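Local coordinates for protein importin subunit beta-1 (PDB 5OWU) that carries proteins into the nucleus by pairing with importin alpha, which recognises the classical nuclear localization signal of the cargo, at residues S590-P593 and V594-M597; I614-D617 and V618-I622; K631-E634 and K635-T639; L644-A647 and L648-D652. One frame throughout, in Å; residues are numbered along the deposited sequence.

Contact 1. Residues S590-P593 and V594-M597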
# COMPACT_ATOMS: atom_id res chain seq x y z
N SER A 590 38.18 2.64 4.20
CA SER A 590 38.59 3.20 2.92
C SER A 590 38.17 4.66 2.75
O SER A 590 38.57 5.28 1.76
CB SER A 590 38.00 2.37 1.78
OG SER A 590 38.51 2.78 0.53
N VAL A 591 37.40 5.22 3.67
CA VAL A 591 36.77 6.52 3.46
C VAL A 591 37.63 7.69 3.92
O VAL A 591 37.58 8.77 3.32
CB VAL A 591 35.40 6.55 4.16
CG1 VAL A 591 34.74 7.89 4.00
CG2 VAL A 591 34.49 5.47 3.60
N GLU A 592 38.40 7.51 4.99
CA GLU A 592 39.15 8.62 5.58
C GLU A 592 39.92 9.44 4.55
O GLU A 592 39.71 10.67 4.49
CB GLU A 592 40.09 8.07 6.67
CG GLU A 592 41.11 9.07 7.19
CD GLU A 592 40.47 10.34 7.73
OE1 GLU A 592 39.26 10.31 8.04
OE2 GLU A 592 41.17 11.37 7.83
N PRO A 593 40.77 8.85 3.71
CA PRO A 593 41.62 9.69 2.84
C PRO A 593 40.85 10.63 1.94
O PRO A 593 41.37 11.69 1.58
CB PRO A 593 42.40 8.65 2.01
CG PRO A 593 42.30 7.37 2.78
CD PRO A 593 40.97 7.42 3.46
N VAL A 594 39.62 10.28 1.56
CA VAL A 594 38.83 11.07 0.62
C VAL A 594 37.79 11.93 1.31
O VAL A 594 37.09 12.72 0.65
CB VAL A 594 38.18 10.16 -0.44
CG1 VAL A 594 39.24 9.44 -1.26
CG2 VAL A 594 37.24 9.14 0.21
N ALA A 595 37.69 11.85 2.65
CA ALA A 595 36.63 12.53 3.38
C ALA A 595 36.54 14.01 2.99
O ALA A 595 35.49 14.49 2.56
CB ALA A 595 36.86 12.38 4.88
N ASP A 596 37.65 14.73 3.13
CA ASP A 596 37.67 16.14 2.77
C ASP A 596 37.05 16.36 1.40
O ASP A 596 36.06 17.09 1.25
CB ASP A 596 39.11 16.67 2.81
CG ASP A 596 39.57 17.01 4.22
OD1 ASP A 596 38.74 16.97 5.15
OD2 ASP A 596 40.77 17.34 4.39
N MET A 597 37.61 15.69 0.39
CA MET A 597 37.12 15.89 -0.96
C MET A 597 35.62 15.68 -1.02
O MET A 597 34.87 16.53 -1.53
CB MET A 597 37.85 14.95 -1.92
CG MET A 597 37.48 15.15 -3.38
SD MET A 597 37.11 13.60 -4.22
CE MET A 597 35.72 13.02 -3.26
O HOH W 1 39.91 14.17 0.48
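Val594, at the turn leading into helix 595-607, brings one methyl to the carbonyl oxygen of Val591. With CG1 anti to its own carbonyl carbon and CG2 between the backbone N and that carbon (chi1 -62°), CG2 comes to 3.2 Å from Val591 O. The same oxygen accepts a hydrogen bond from Val594 N at 3.1 Å, the donor standing well above the carbonyl plane; the amide is bonded to this oxygen and the methyl merely packs against it. The pattern recurs one residue on: Ala595 N bonds to Glu592 O at 3.0 Å, and the Ala595 methyl CB lies 3.3 Å from that same Glu592 O. The CB of Glu592 heads away from the turn. Pro593 has no N-H to give; its CB also points away, and its ring is exposed. Beyond it a water links the turn to the helix, donating to Pro593 O and accepting from Met597 N at 2.8 Å, in the place where a direct backbone bond of the helix would lie. The two direct bonds span three residues, a tighter winding than the alpha helix that follows. At the start of HEAT repeat 14, this entry to helix 595-607 leans on helix 615-629, where Val591 touches Leu625 and both Glu592 and Ala595 touch Leu629.

Contact 2. Residues I614-D617 and V618-I622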
# COMPACT_ATOMS: atom_id res chain seq x y z
N ILE A 614 17.99 17.44 -4.71
CA ILE A 614 18.94 16.40 -4.34
C ILE A 614 19.41 16.49 -2.89
O ILE A 614 20.17 15.61 -2.45
CB ILE A 614 20.17 16.40 -5.28
CG1 ILE A 614 20.88 17.75 -5.23
CG2 ILE A 614 19.75 16.06 -6.70
CD1 ILE A 614 22.32 17.67 -5.64
N GLU A 615 19.01 17.51 -2.14
CA GLU A 615 19.58 17.69 -0.80
C GLU A 615 19.29 16.49 0.09
O GLU A 615 20.06 16.19 1.00
CB GLU A 615 19.07 18.98 -0.15
CG GLU A 615 17.57 19.06 0.05
CD GLU A 615 17.14 20.30 0.82
OE1 GLU A 615 18.01 20.96 1.44
OE2 GLU A 615 15.94 20.63 0.80
N ASP A 616 18.18 15.80 -0.14
CA ASP A 616 17.87 14.60 0.63
C ASP A 616 18.95 13.53 0.43
O ASP A 616 19.48 12.97 1.41
CB ASP A 616 16.50 14.07 0.21
CG ASP A 616 15.92 13.09 1.21
OD1 ASP A 616 15.96 13.39 2.42
OD2 ASP A 616 15.43 12.02 0.78
N ASP A 617 19.29 13.23 -0.82
CA ASP A 617 20.33 12.25 -1.10
C ASP A 617 21.70 12.73 -0.64
O ASP A 617 22.55 11.91 -0.24
CB ASP A 617 20.33 11.93 -2.59
CG ASP A 617 19.01 11.34 -3.06
OD1 ASP A 617 18.48 10.45 -2.36
OD2 ASP A 617 18.49 11.79 -4.09
N VAL A 618 21.94 14.05 -0.67
CA VAL A 618 23.19 14.58 -0.15
C VAL A 618 23.27 14.34 1.35
O VAL A 618 24.31 13.97 1.88
CB VAL A 618 23.34 16.07 -0.49
CG1 VAL A 618 24.60 16.64 0.15
CG2 VAL A 618 23.38 16.27 -2.00
N PHE A 619 22.16 14.58 2.05
CA PHE A 619 22.13 14.35 3.49
C PHE A 619 22.33 12.88 3.81
O PHE A 619 23.00 12.54 4.80
CB PHE A 619 20.81 14.85 4.07
CG PHE A 619 20.86 16.26 4.56
CD1 PHE A 619 21.00 17.31 3.68
CD2 PHE A 619 20.78 16.53 5.92
CE1 PHE A 619 21.06 18.62 4.14
CE2 PHE A 619 20.84 17.83 6.38
CZ PHE A 619 20.98 18.87 5.49
N TYR A 620 21.76 11.98 3.00
CA TYR A 620 22.00 10.56 3.20
C TYR A 620 23.49 10.24 3.08
O TYR A 620 24.04 9.47 3.88
CB TYR A 620 21.19 9.74 2.18
CG TYR A 620 19.75 9.49 2.58
CD1 TYR A 620 19.43 8.97 3.83
CD2 TYR A 620 18.70 9.78 1.71
CE1 TYR A 620 18.12 8.74 4.19
CE2 TYR A 620 17.38 9.55 2.07
CZ TYR A 620 17.10 9.04 3.32
OH TYR A 620 15.79 8.81 3.69
N ALA A 621 24.17 10.84 2.10
CA ALA A 621 25.59 10.54 1.93
C ALA A 621 26.42 11.18 3.04
O ALA A 621 27.41 10.60 3.51
CB ALA A 621 26.07 11.02 0.56
N ILE A 622 26.05 12.39 3.48
CA ILE A 622 26.74 13.03 4.59
C ILE A 622 26.58 12.19 5.84
O ILE A 622 27.54 11.97 6.59
CB ILE A 622 26.23 14.46 4.79
CG1 ILE A 622 26.64 15.34 3.60
CG2 ILE A 622 26.74 15.04 6.10
CD1 ILE A 622 26.08 16.73 3.63
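Ile614 and Val618 face each other across the opening turn of helix 615-629, within HEAT repeat 14. Ile614 CD1 rests 4.0 Å from Val618 CG2 as the two side chains slant past each other, while Ile614 O takes the Val618 N-H at 3.0 Å. Glu615 offers its carbonyl O twice: Phe619 N bonds to it at 2.8 Å, and the Phe619 ring brings CD1 to 3.1 Å from the same oxygen, which lies at the ring edge near its plane. Asp616 has CG anti to the backbone N (chi1 -163°), which carries the carboxylate alongside Tyr620, the two planes 65° apart. Its OD2 stands 3.4 Å from Tyr620 CE2, a contact to be read with caution because the tyrosine has two modelled conformers. The other oxygen, OD1, is hydrogen-bonded to Thr658 on helix 655-669. With an alanine here the carboxylate is gone, and the Thr658 hydroxyl would probably be left without this partner and the Tyr620 ring less confined. Asp617 sends OD2 to a hydrogen bond with Ser574 on helix 563-586. Its backbone O receives Ala621 N at 3.0 Å, with Ala621 CB 3.7 Å from that same Asp617 O.

Contact 3. Residues K631-E634 and K635-T639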
# COMPACT_ATOMS: atom_id res chain seq x y z
N LYS A 631 34.45 10.28 15.22
CA LYS A 631 34.96 11.56 15.71
C LYS A 631 35.66 12.34 14.61
O LYS A 631 35.74 13.57 14.70
CB LYS A 631 35.91 11.33 16.88
CG LYS A 631 35.20 10.95 18.18
CD LYS A 631 36.18 10.35 19.18
CE LYS A 631 35.48 9.96 20.47
NZ LYS A 631 36.39 9.19 21.38
N GLY A 632 36.16 11.66 13.58
CA GLY A 632 36.78 12.34 12.46
C GLY A 632 35.84 13.25 11.70
O GLY A 632 36.31 14.04 10.87
N PHE A 633 34.53 13.16 11.95
CA PHE A 633 33.58 14.04 11.28
C PHE A 633 33.46 15.40 11.96
O PHE A 633 32.92 16.34 11.37
CB PHE A 633 32.20 13.38 11.24
CG PHE A 633 31.23 14.09 10.34
CD1 PHE A 633 31.22 13.84 8.98
CD2 PHE A 633 30.33 15.01 10.85
CE1 PHE A 633 30.33 14.50 8.15
CE2 PHE A 633 29.45 15.67 10.03
CZ PHE A 633 29.44 15.41 8.68
N GLU A 634 33.97 15.54 13.19
CA GLU A 634 33.73 16.76 13.94
C GLU A 634 34.21 18.00 13.20
O GLU A 634 33.58 19.06 13.29
CB GLU A 634 34.39 16.66 15.32
CG GLU A 634 33.60 15.78 16.26
CD GLU A 634 34.38 15.36 17.49
OE1 GLU A 634 35.33 16.08 17.86
OE2 GLU A 634 34.04 14.31 18.07
N LYS A 635 35.30 17.89 12.42
CA LYS A 635 35.84 19.05 11.73
C LYS A 635 34.85 19.69 10.77
O LYS A 635 34.98 20.88 10.46
CB LYS A 635 37.11 18.66 10.97
CG LYS A 635 36.91 17.58 9.90
CD LYS A 635 38.23 17.11 9.29
CE LYS A 635 38.92 18.21 8.49
NZ LYS A 635 40.22 17.74 7.90
N TYR A 636 33.86 18.94 10.28
CA TYR A 636 32.88 19.48 9.36
C TYR A 636 31.64 20.02 10.06
O TYR A 636 30.78 20.60 9.40
CB TYR A 636 32.44 18.40 8.36
CG TYR A 636 33.59 17.64 7.74
CD1 TYR A 636 34.39 18.22 6.77
CD2 TYR A 636 33.87 16.33 8.13
CE1 TYR A 636 35.45 17.52 6.19
CE2 TYR A 636 34.92 15.63 7.56
CZ TYR A 636 35.71 16.23 6.59
OH TYR A 636 36.76 15.54 6.02
N LEU A 637 31.53 19.83 11.38
CA LEU A 637 30.28 20.13 12.07
C LEU A 637 29.95 21.61 12.02
O LEU A 637 28.79 21.98 11.85
CB LEU A 637 30.36 19.64 13.51
CG LEU A 637 30.11 18.15 13.75
CD1 LEU A 637 30.31 17.81 15.21
CD2 LEU A 637 28.71 17.75 13.30
N GLU A 638 30.96 22.48 12.16
CA GLU A 638 30.68 23.91 12.15
C GLU A 638 30.05 24.33 10.83
O GLU A 638 29.02 25.02 10.81
CB GLU A 638 31.96 24.70 12.41
CG GLU A 638 31.70 26.17 12.72
CD GLU A 638 32.91 27.05 12.47
OE1 GLU A 638 34.05 26.54 12.51
OE2 GLU A 638 32.71 28.26 12.23
N THR A 639 30.65 23.93 9.71
CA THR A 639 30.10 24.28 8.40
C THR A 639 28.77 23.58 8.14
O THR A 639 27.91 24.14 7.46
CB THR A 639 31.10 23.92 7.31
OG1 THR A 639 32.32 24.64 7.51
CG2 THR A 639 30.54 24.26 5.92
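The turn feeding helix 637-649, where a 3-10 segment gives way to the start of HEAT repeat 15, is filled by Phe633, Tyr636 and Leu637. Phe633 has CG anti to its backbone N (chi1 -169°), which brings the ring under the next turn. Tyr636 presents CD2 over one face of that ring, nearer the rim than the centre and 3.7 Å from Phe633 CD1. The planes stand at 56°, an oblique meeting. Leu637 comes instead to the edge, its CD2 lying in the ring plane 3.9 Å from Phe633 CE2, so face and edge of one phenylalanine are each met by a neighbour. On the Tyr636 ring, Lys635 lays its CG over the centre, 3.6 Å above the plane. Two backbone bonds hold the winding: Tyr636 N to Phe633 O at 3.0 Å and Leu637 N to Glu634 O at 2.9 Å, both spanning three residues. Outward, Phe633 packs on Ile622 and Ala626. The aromatic packing leaves the polar ends of Lys635 and Tyr636 converging on Asp596 OD1, NZ as a salt bridge and OH as a hydrogen bond; the ammonium and hydroxyl together would probably stabilise the ionised aspartate.

Contact 4. Residues L644-A647 and L648-D652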
# COMPACT_ATOMS: atom_id res chain seq x y z
N LEU A 644 22.15 21.62 8.51
CA LEU A 644 21.42 20.66 9.33
C LEU A 644 20.21 21.30 10.00
O LEU A 644 19.09 20.77 9.92
CB LEU A 644 22.35 20.06 10.38
CG LEU A 644 21.68 19.13 11.40
CD1 LEU A 644 21.03 17.94 10.71
CD2 LEU A 644 22.71 18.69 12.43
N LEU A 645 20.41 22.44 10.67
CA LEU A 645 19.30 23.10 11.36
C LEU A 645 18.20 23.51 10.38
O LEU A 645 17.01 23.29 10.63
CB LEU A 645 19.82 24.31 12.13
CG LEU A 645 20.21 24.07 13.60
CD1 LEU A 645 21.16 22.88 13.75
CD2 LEU A 645 20.84 25.33 14.18
N LYS A 646 18.59 24.11 9.25
CA LYS A 646 17.58 24.49 8.25
C LYS A 646 16.79 23.28 7.77
O LYS A 646 15.56 23.34 7.65
CB LYS A 646 18.25 25.20 7.07
CG LYS A 646 17.27 25.63 5.98
CD LYS A 646 17.91 26.56 4.95
CE LYS A 646 18.25 27.92 5.55
NZ LYS A 646 18.52 28.95 4.51
N ALA A 647 17.48 22.17 7.50
CA ALA A 647 16.79 20.97 7.05
C ALA A 647 15.86 20.43 8.13
O ALA A 647 14.72 20.05 7.85
CB ALA A 647 17.82 19.91 6.65
N LEU A 648 16.34 20.39 9.37
CA LEU A 648 15.52 19.88 10.47
C LEU A 648 14.24 20.68 10.62
O LEU A 648 13.18 20.13 10.93
CB LEU A 648 16.32 19.90 11.77
CG LEU A 648 17.41 18.84 11.94
CD1 LEU A 648 18.34 19.23 13.08
CD2 LEU A 648 16.81 17.46 12.20
N ASN A 649 14.31 22.00 10.40
CA ASN A 649 13.13 22.84 10.57
C ASN A 649 12.20 22.80 9.36
O ASN A 649 11.04 23.23 9.48
CB ASN A 649 13.54 24.28 10.87
CG ASN A 649 14.04 24.45 12.28
OD1 ASN A 649 13.54 23.80 13.20
ND2 ASN A 649 15.02 25.31 12.47
N GLN A 650 12.66 22.32 8.21
CA GLN A 650 11.78 22.14 7.04
C GLN A 650 10.92 20.89 7.26
O GLN A 650 11.06 19.87 6.60
CB GLN A 650 12.59 22.02 5.76
CG GLN A 650 13.17 23.32 5.26
CD GLN A 650 14.02 23.14 4.01
OE1 GLN A 650 15.08 23.76 3.86
NE2 GLN A 650 13.56 22.28 3.10
N VAL A 651 10.01 21.01 8.23
CA VAL A 651 9.21 19.86 8.64
C VAL A 651 8.26 19.38 7.54
O VAL A 651 7.82 18.22 7.58
CB VAL A 651 8.41 20.19 9.91
CG1 VAL A 651 9.35 20.36 11.09
CG2 VAL A 651 7.54 21.43 9.71
N ASP A 652 7.90 20.24 6.59
CA ASP A 652 7.06 19.80 5.48
C ASP A 652 7.83 18.94 4.48
O ASP A 652 7.27 18.02 3.88
CB ASP A 652 6.45 21.00 4.77
CG ASP A 652 7.50 21.90 4.14
OD1 ASP A 652 8.64 21.92 4.65
OD2 ASP A 652 7.19 22.57 3.14
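Leu648 folds back along its helix onto Leu644. Its CD1 touches Leu644 CG at 3.7 Å, while Leu648 CG also lies 3.3 Å from Leu644 O. Leu648 has CG anti to its own carbonyl carbon (chi1 -74°), which directs the side chain back toward the Leu644 carbonyl. The backbone follows the same path, Leu648 N giving a nearly straight bond to Leu644 O at 2.8 Å. On the exposed flank, Gln650 sets OE1 against Lys646 CG, 3.6 Å away, touching the aliphatic stem of the lysine. A shell further out, both leucines press on Ala659; Leu644 also reaches Phe662, and Leu648 meets Val684 and Met688 of helix 675-689. With an alanine in place of Leu648, a gap would probably open between Leu644 and those two residues of helix 675-689. Toward the end of the helix the bonding frays. Gln650 N is shared weakly between Lys646 O and Ala647 O, and Asn649 N adds a weak bond to Lys646 O beside its firmer one to Leu645 O. Helix 637-649 of HEAT repeat 15 thus ends in an inverse gamma turn centred on Gln650, closed by a weak Val651 N to Asn649 O bond, ahead of helix 655-669.

From the N terminus onward the four contacts come in series; each closes a single local turn, and none nests in or crosses another. Contact 1 opens helix 595-607, contact 2 starts helix 615-629, and contacts 3 and 4 stand at the two ends of helix 637-649. Space, however, joins what sequence separates. Contacts 1 and 3 touch chiefly through the Asp596 carboxylate, with Ala595 CB packed beside it against Tyr636 OH, tying the starts of two helices together. Ile622 CG2 meets Phe633 CZ, bridging contacts 2 and 3. Phe619 CZ packs 3.5 Å from Ala647 CB, bringing contact 2 onto contact 4. HEAT repeats 14 and 15 are thereby joined at both ends of helix 637-649.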